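Local atomic coordinates of transcription termination factor FttA (Methanosarcina mazei, PDB entry 2XR1), a protein that probably terminates transcription across the archaeal genome by zinc-dependent endonucleolytic cleavage of the nascent RNA where it leaves RNA polymerase, followed by 5'-3' degradation. Residues M402-T407 / G438-V443. Sequence-based numbering, arbitrary orientation.
Sequences MVVKNT and GLIPEV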
ATOM      1  N   MET B 402      22.182 -40.602  19.839  1.00 48.74           N
ATOM      2  CA  MET B 402      21.708 -41.315  21.003  1.00 50.63           C
ATOM      3  C   MET B 402      20.233 -41.684  20.908  1.00 49.69           C
ATOM      4  O   MET B 402      19.844 -42.793  21.277  1.00 51.34           O
ATOM      5  CB  MET B 402      21.995 -40.516  22.275  1.00 51.50           C
ATOM      6  CG  MET B 402      23.503 -40.530  22.640  1.00 55.92           C
ATOM      7  SD  MET B 402      24.103 -42.196  23.125  1.00 65.95           S
ATOM      8  CE  MET B 402      25.877 -41.927  23.281  1.00 67.72           C
ATOM      9  N   VAL B 403      19.404 -40.783  20.404  1.00 47.11           N
ATOM     10  CA  VAL B 403      17.987 -41.104  20.249  1.00 46.41           C
ATOM     11  C   VAL B 403      17.808 -42.233  19.245  1.00 47.12           C
ATOM     12  O   VAL B 403      17.052 -43.178  19.498  1.00 48.78           O
ATOM     13  CB  VAL B 403      17.188 -39.912  19.814  1.00 44.32           C
ATOM     14  CG1 VAL B 403      15.818 -40.329  19.377  1.00 43.32           C
ATOM     15  CG2 VAL B 403      17.139 -38.898  20.951  1.00 43.84           C
ATOM     16  N   VAL B 404      18.517 -42.159  18.127  1.00 45.77           N
ATOM     17  CA  VAL B 404      18.391 -43.181  17.103  1.00 46.52           C
ATOM     18  C   VAL B 404      19.025 -44.497  17.559  1.00 48.76           C
ATOM     19  O   VAL B 404      18.436 -45.563  17.372  1.00 49.60           O
ATOM     20  CB  VAL B 404      18.947 -42.707  15.752  1.00 45.14           C
ATOM     21  CG1 VAL B 404      19.001 -43.855  14.785  1.00 47.07           C
ATOM     22  CG2 VAL B 404      18.054 -41.600  15.179  1.00 42.66           C
ATOM     23  N   LYS B 405      20.179 -44.412  18.216  1.00 49.67           N
ATOM     24  CA  LYS B 405      20.836 -45.595  18.754  1.00 52.58           C
ATOM     25  C   LYS B 405      19.920 -46.320  19.703  1.00 54.41           C
ATOM     26  O   LYS B 405      19.700 -47.522  19.565  1.00 56.37           O
ATOM     27  CB  LYS B 405      22.102 -45.233  19.504  1.00 53.14           C
ATOM     28  CG  LYS B 405      22.928 -46.424  19.936  1.00 56.49           C
ATOM     29  CD  LYS B 405      23.717 -46.056  21.176  1.00 59.25           C
ATOM     30  CE  LYS B 405      25.087 -46.682  21.196  1.00 62.48           C
ATOM     31  NZ  LYS B 405      25.786 -46.326  22.454  1.00 65.78           N
ATOM     32  N   ASN B 406      19.386 -45.579  20.665  1.00 54.28           N
ATOM     33  CA  ASN B 406      18.540 -46.179  21.678  1.00 56.10           C
ATOM     34  C   ASN B 406      17.306 -46.783  21.020  1.00 55.76           C
ATOM     35  O   ASN B 406      16.989 -47.927  21.299  1.00 58.34           O
ATOM     36  CB  ASN B 406      18.174 -45.185  22.806  1.00 55.93           C
ATOM     37  CG  ASN B 406      19.390 -44.758  23.669  1.00 57.27           C
ATOM     38  OD1 ASN B 406      20.380 -45.491  23.807  1.00 57.06           O
ATOM     39  ND2 ASN B 406      19.293 -43.553  24.263  1.00 56.22           N
ATOM     40  N   THR B 407      16.651 -46.062  20.115  1.00 53.40           N
ATOM     41  CA  THR B 407      15.471 -46.615  19.439  1.00 53.78           C
ATOM     42  C   THR B 407      15.771 -47.934  18.731  1.00 56.00           C
ATOM     43  O   THR B 407      14.952 -48.834  18.741  1.00 57.18           O
ATOM     44  CB  THR B 407      14.887 -45.689  18.356  1.00 51.67           C
ATOM     45  OG1 THR B 407      14.389 -44.477  18.933  1.00 48.50           O
ATOM     46  CG2 THR B 407      13.753 -46.385  17.653  1.00 52.15           C
ATOM     47  N   GLY B 438      30.250 -46.713  13.554  1.00 62.14           N
ATOM     48  CA  GLY B 438      29.680 -47.701  14.478  1.00 63.42           C
ATOM     49  C   GLY B 438      29.075 -47.088  15.739  1.00 62.07           C
ATOM     50  O   GLY B 438      29.216 -47.633  16.831  1.00 64.07           O
ATOM     51  N   LEU B 439      28.388 -45.966  15.565  1.00 58.96           N
ATOM     52  CA  LEU B 439      27.849 -45.143  16.644  1.00 57.43           C
ATOM     53  C   LEU B 439      26.317 -45.147  16.622  1.00 56.27           C
ATOM     54  O   LEU B 439      25.689 -44.805  17.601  1.00 56.42           O
ATOM     55  CB  LEU B 439      28.369 -43.725  16.453  1.00 55.48           C
ATOM     56  CG  LEU B 439      28.894 -42.825  17.566  1.00 54.85           C
ATOM     57  CD1 LEU B 439      29.990 -43.428  18.410  1.00 54.15           C
ATOM     58  CD2 LEU B 439      29.391 -41.534  16.874  1.00 53.68           C
ATOM     59  N   ILE B 440      25.720 -45.476  15.484  1.00 56.42           N
ATOM     60  CA  ILE B 440      24.335 -45.967  15.392  1.00 56.61           C
ATOM     61  C   ILE B 440      24.524 -47.344  14.769  1.00 58.94           C
ATOM     62  O   ILE B 440      25.538 -47.560  14.109  1.00 60.67           O
ATOM     63  CB  ILE B 440      23.471 -45.129  14.412  1.00 54.36           C
ATOM     64  CG1 ILE B 440      23.353 -43.680  14.857  1.00 52.69           C
ATOM     65  CG2 ILE B 440      22.074 -45.690  14.256  1.00 54.54           C
ATOM     66  CD1 ILE B 440      22.639 -42.795  13.805  1.00 48.36           C
ATOM     67  N   PRO B 441      23.590 -48.291  14.976  1.00 60.28           N
ATOM     68  CA  PRO B 441      23.789 -49.630  14.358  1.00 62.28           C
ATOM     69  C   PRO B 441      23.485 -49.658  12.865  1.00 61.59           C
ATOM     70  O   PRO B 441      22.639 -48.902  12.402  1.00 59.18           O
ATOM     71  CB  PRO B 441      22.785 -50.518  15.098  1.00 63.77           C
ATOM     72  CG  PRO B 441      22.442 -49.757  16.346  1.00 63.58           C
ATOM     73  CD  PRO B 441      22.493 -48.304  15.957  1.00 60.10           C
ATOM     74  N   GLU B 442      24.161 -50.524  12.112  1.00 63.60           N
ATOM     75  CA  GLU B 442      23.922 -50.594  10.666  1.00 63.63           C
ATOM     76  C   GLU B 442      22.483 -51.072  10.438  1.00 63.10           C
ATOM     77  O   GLU B 442      22.099 -52.172  10.832  1.00 65.48           O
ATOM     78  CB  GLU B 442      24.946 -51.467   9.925  1.00 66.18           C
ATOM     79  CG  GLU B 442      26.396 -51.345  10.464  1.00 69.27           C
ATOM     80  CD  GLU B 442      27.480 -51.693   9.437  1.00 71.76           C
ATOM     81  OE1 GLU B 442      27.420 -52.806   8.847  1.00 72.45           O
ATOM     82  OE2 GLU B 442      28.392 -50.836   9.239  1.00 70.92           O
ATOM     83  N   VAL B 443      21.701 -50.190   9.826  1.00 60.42           N
ATOM     84  CA  VAL B 443      20.260 -50.335   9.681  1.00 59.34           C
ATOM     85  C   VAL B 443      19.874 -49.439   8.494  1.00 57.30           C
ATOM     86  O   VAL B 443      20.581 -48.472   8.208  1.00 54.97           O
ATOM     87  CB  VAL B 443      19.522 -49.907  10.992  1.00 58.24           C
ATOM     88  CG1 VAL B 443      19.140 -48.424  10.981  1.00 54.47           C
ATOM     89  CG2 VAL B 443      18.313 -50.714  11.195  1.00 59.13           C
TER
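Ile440 lays both of its methyl groups against one branch of Val404: CG1 of Val404 sits 3.6 Å from CG2 of Ile440 and 3.9 Å from CD1 of Ile440. The valine's first torsion (chi1 171°) places CG1 anti to the backbone N, and it is this branch that does the touching, with the two side chains running obliquely past each other. Both residues are buried, and Ile440 also packs on Leu431 and Ser434 of helix 423-436, so its side chain touches both that helix and helix 393-409.

One residue along, Lys405 uses its aliphatic chain rather than its charge. CG and CE pass alongside the carbonyl of Leu439, with CG of Lys405 4.0 Å from O of Leu439, a van der Waals approach only. Pro441 meets the helix backbone, its CD 4.2 Å from CA of Lys405, and its ring also touches Ile408. Leu439 reaches back to Gln401, so the three consecutive loop residues follow helix 393-409 over about two turns.

Early in the loop, Gly438, with positive phi, is the C' residue of the Schellman motif that ends helix 423-436, its bonds running from Leu439 N to Ser434 O and from Gly438 N to Ile435 O; the chain then leads into strand 445-448. This is helix-to-loop packing within the beta-CASP region, at a helix-to-strand connection of its parallel alpha/beta fold, well away from the two zinc ions.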